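Local coordinates for isocitrate dehydrogenase [NAD] subunit 2, mitochondrial (Saccharomyces cerevisiae, PDB 3BLX), which catalyses, with its partner subunit IDH1 in an octamer, the NAD-dependent oxidative decarboxylation of isocitrate to 2-oxoglutarate in the citric acid cycle, and also binds mitochondrial mRNA leaders, at residues 5-11 and 306-310. Numbering follows the deposited sequence.
Sequences QPSIGRY and LNHMG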
loop_
_atom_site.group_PDB
_atom_site.type_symbol
_atom_site.label_atom_id
_atom_site.label_comp_id
_atom_site.label_asym_id
_atom_site.label_seq_id
_atom_site.Cartn_x
_atom_site.Cartn_y
_atom_site.Cartn_z
ATOM N N GLN B 5 13.821 11.491 63.764
ATOM C CA GLN B 5 13.329 10.573 62.717
ATOM C C GLN B 5 11.940 10.943 62.138
ATOM O O GLN B 5 11.055 11.369 62.883
ATOM C CB GLN B 5 13.331 9.130 63.237
ATOM C CG GLN B 5 13.540 8.076 62.146
ATOM C CD GLN B 5 14.679 8.424 61.165
ATOM O OE1 GLN B 5 15.699 9.045 61.527
ATOM N NE2 GLN B 5 14.501 8.016 59.913
ATOM N N PRO B 6 11.753 10.789 60.804
ATOM C CA PRO B 6 10.479 11.152 60.161
ATOM C C PRO B 6 9.268 10.405 60.710
ATOM O O PRO B 6 9.287 9.174 60.758
ATOM C CB PRO B 6 10.695 10.754 58.698
ATOM C CG PRO B 6 12.172 10.828 58.497
ATOM C CD PRO B 6 12.772 10.401 59.809
ATOM N N SER B 7 8.230 11.146 61.100
ATOM C CA SER B 7 6.987 10.561 61.603
ATOM C C SER B 7 6.178 9.863 60.499
ATOM O O SER B 7 5.351 8.988 60.782
ATOM C CB SER B 7 6.132 11.629 62.284
ATOM O OG SER B 7 4.916 11.081 62.759
ATOM N N ILE B 8 6.439 10.245 59.248
ATOM C CA ILE B 8 5.693 9.754 58.090
ATOM C C ILE B 8 5.777 8.245 57.861
ATOM O O ILE B 8 4.759 7.549 57.868
ATOM C CB ILE B 8 6.144 10.450 56.799
ATOM C CG1 ILE B 8 5.640 11.886 56.764
ATOM C CG2 ILE B 8 5.578 9.734 55.615
ATOM C CD1 ILE B 8 4.140 11.987 56.655
ATOM N N GLY B 9 6.977 7.737 57.622
ATOM C CA GLY B 9 7.123 6.304 57.477
ATOM C C GLY B 9 7.856 5.669 58.640
ATOM O O GLY B 9 8.748 4.848 58.427
ATOM N N ARG B 10 7.478 6.043 59.865
ATOM C CA ARG B 10 8.178 5.610 61.084
ATOM C C ARG B 10 8.335 4.104 61.211
ATOM O O ARG B 10 7.398 3.350 60.956
ATOM C CB ARG B 10 7.464 6.134 62.328
ATOM C CG ARG B 10 7.933 7.499 62.781
ATOM C CD ARG B 10 9.200 7.420 63.622
ATOM N NE ARG B 10 8.902 7.437 65.054
ATOM C CZ ARG B 10 8.556 8.528 65.735
ATOM N NH1 ARG B 10 8.452 9.693 65.106
ATOM N NH2 ARG B 10 8.306 8.460 67.043
ATOM N N TYR B 11 9.522 3.670 61.626
ATOM C CA TYR B 11 9.754 2.255 61.905
ATOM C C TYR B 11 9.152 1.811 63.253
ATOM O O TYR B 11 9.525 2.321 64.306
ATOM C CB TYR B 11 11.251 1.948 61.861
ATOM C CG TYR B 11 11.596 0.491 62.102
ATOM C CD1 TYR B 11 12.578 0.121 63.026
ATOM C CD2 TYR B 11 10.945 -0.514 61.406
ATOM C CE1 TYR B 11 12.903 -1.213 63.240
ATOM C CE2 TYR B 11 11.260 -1.853 61.613
ATOM C CZ TYR B 11 12.238 -2.199 62.537
ATOM O OH TYR B 11 12.545 -3.532 62.740
ATOM N N LEU B 306 19.598 1.190 58.578
ATOM C CA LEU B 306 19.932 1.347 59.995
ATOM C C LEU B 306 19.322 2.639 60.525
ATOM O O LEU B 306 18.494 2.618 61.435
ATOM C CB LEU B 306 21.454 1.338 60.191
ATOM C CG LEU B 306 22.181 0.027 60.561
ATOM C CD1 LEU B 306 21.338 -1.219 60.356
ATOM C CD2 LEU B 306 23.516 -0.091 59.822
ATOM N N ASN B 307 19.718 3.757 59.925
ATOM C CA ASN B 307 19.180 5.066 60.288
ATOM C C ASN B 307 17.659 5.125 60.313
ATOM O O ASN B 307 17.081 5.928 61.024
ATOM C CB ASN B 307 19.710 6.156 59.356
ATOM C CG ASN B 307 21.102 6.617 59.730
ATOM O OD1 ASN B 307 21.399 6.831 60.906
ATOM N ND2 ASN B 307 21.967 6.774 58.731
ATOM N N HIS B 308 17.003 4.292 59.526
ATOM C CA HIS B 308 15.549 4.333 59.480
ATOM C C HIS B 308 14.998 3.544 60.667
ATOM O O HIS B 308 13.850 3.750 61.105
ATOM C CB HIS B 308 15.040 3.805 58.125
ATOM C CG HIS B 308 13.552 3.636 58.051
ATOM N ND1 HIS B 308 12.952 2.408 57.868
ATOM C CD2 HIS B 308 12.544 4.532 58.137
ATOM C CE1 HIS B 308 11.639 2.551 57.844
ATOM N NE2 HIS B 308 11.365 3.833 58.006
ATOM N N MET B 309 15.850 2.666 61.197
ATOM C CA MET B 309 15.481 1.779 62.290
ATOM C C MET B 309 15.830 2.384 63.648
ATOM O O MET B 309 15.224 2.037 64.662
ATOM C CB MET B 309 16.135 0.403 62.111
ATOM C CG MET B 309 15.467 -0.454 61.048
ATOM S SD MET B 309 16.162 -2.105 60.881
ATOM C CE MET B 309 17.877 -1.702 60.638
ATOM N N GLY B 310 16.794 3.302 63.672
ATOM C CA GLY B 310 17.178 3.964 64.909
ATOM C C GLY B 310 18.564 3.582 65.403
ATOM O O GLY B 310 19.095 4.198 66.322
#
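His308 and Gly9 are joined by the one hydrogen bond of this contact: NE2 of His308 donates to Gly9 O over 2.8 Å, with an N-H...O angle of 168°. A chi1 of 172°, with CG anti to the backbone N, turns the imidazole across to the loop, where Gly9 O lies at the ring edge, close to its plane. Tyr11 CB lies over one face, toward the rim, 4.3 Å from the His308 ring centroid, a CH-pi contact. Beyond CB, the phenol ring receives Met309 CG on one face, 3.8 Å from the Tyr11 centroid, while Met309 SD sits obliquely at 4.7 Å from that centroid, a Met-aromatic contact. The packed part centres on buried His308 and Gly9, with partly exposed Tyr11 and Met309 beside them; Phe277 also meets the His308 ring. The exposed Gln5 side is looser: its amide lies beside the helix backbone, yet Gln5 OE1 and Asn307 O, both acceptors, stand 3.4 Å apart without a hydrogen bond. Gly310, with positive phi, ends the helix. Far from the annotated sites, the N-terminal loop, ahead of strand 22-23, packs on the C-terminal end of helix 296-309 in the isocitrate/isopropylmalate dehydrogenase fold.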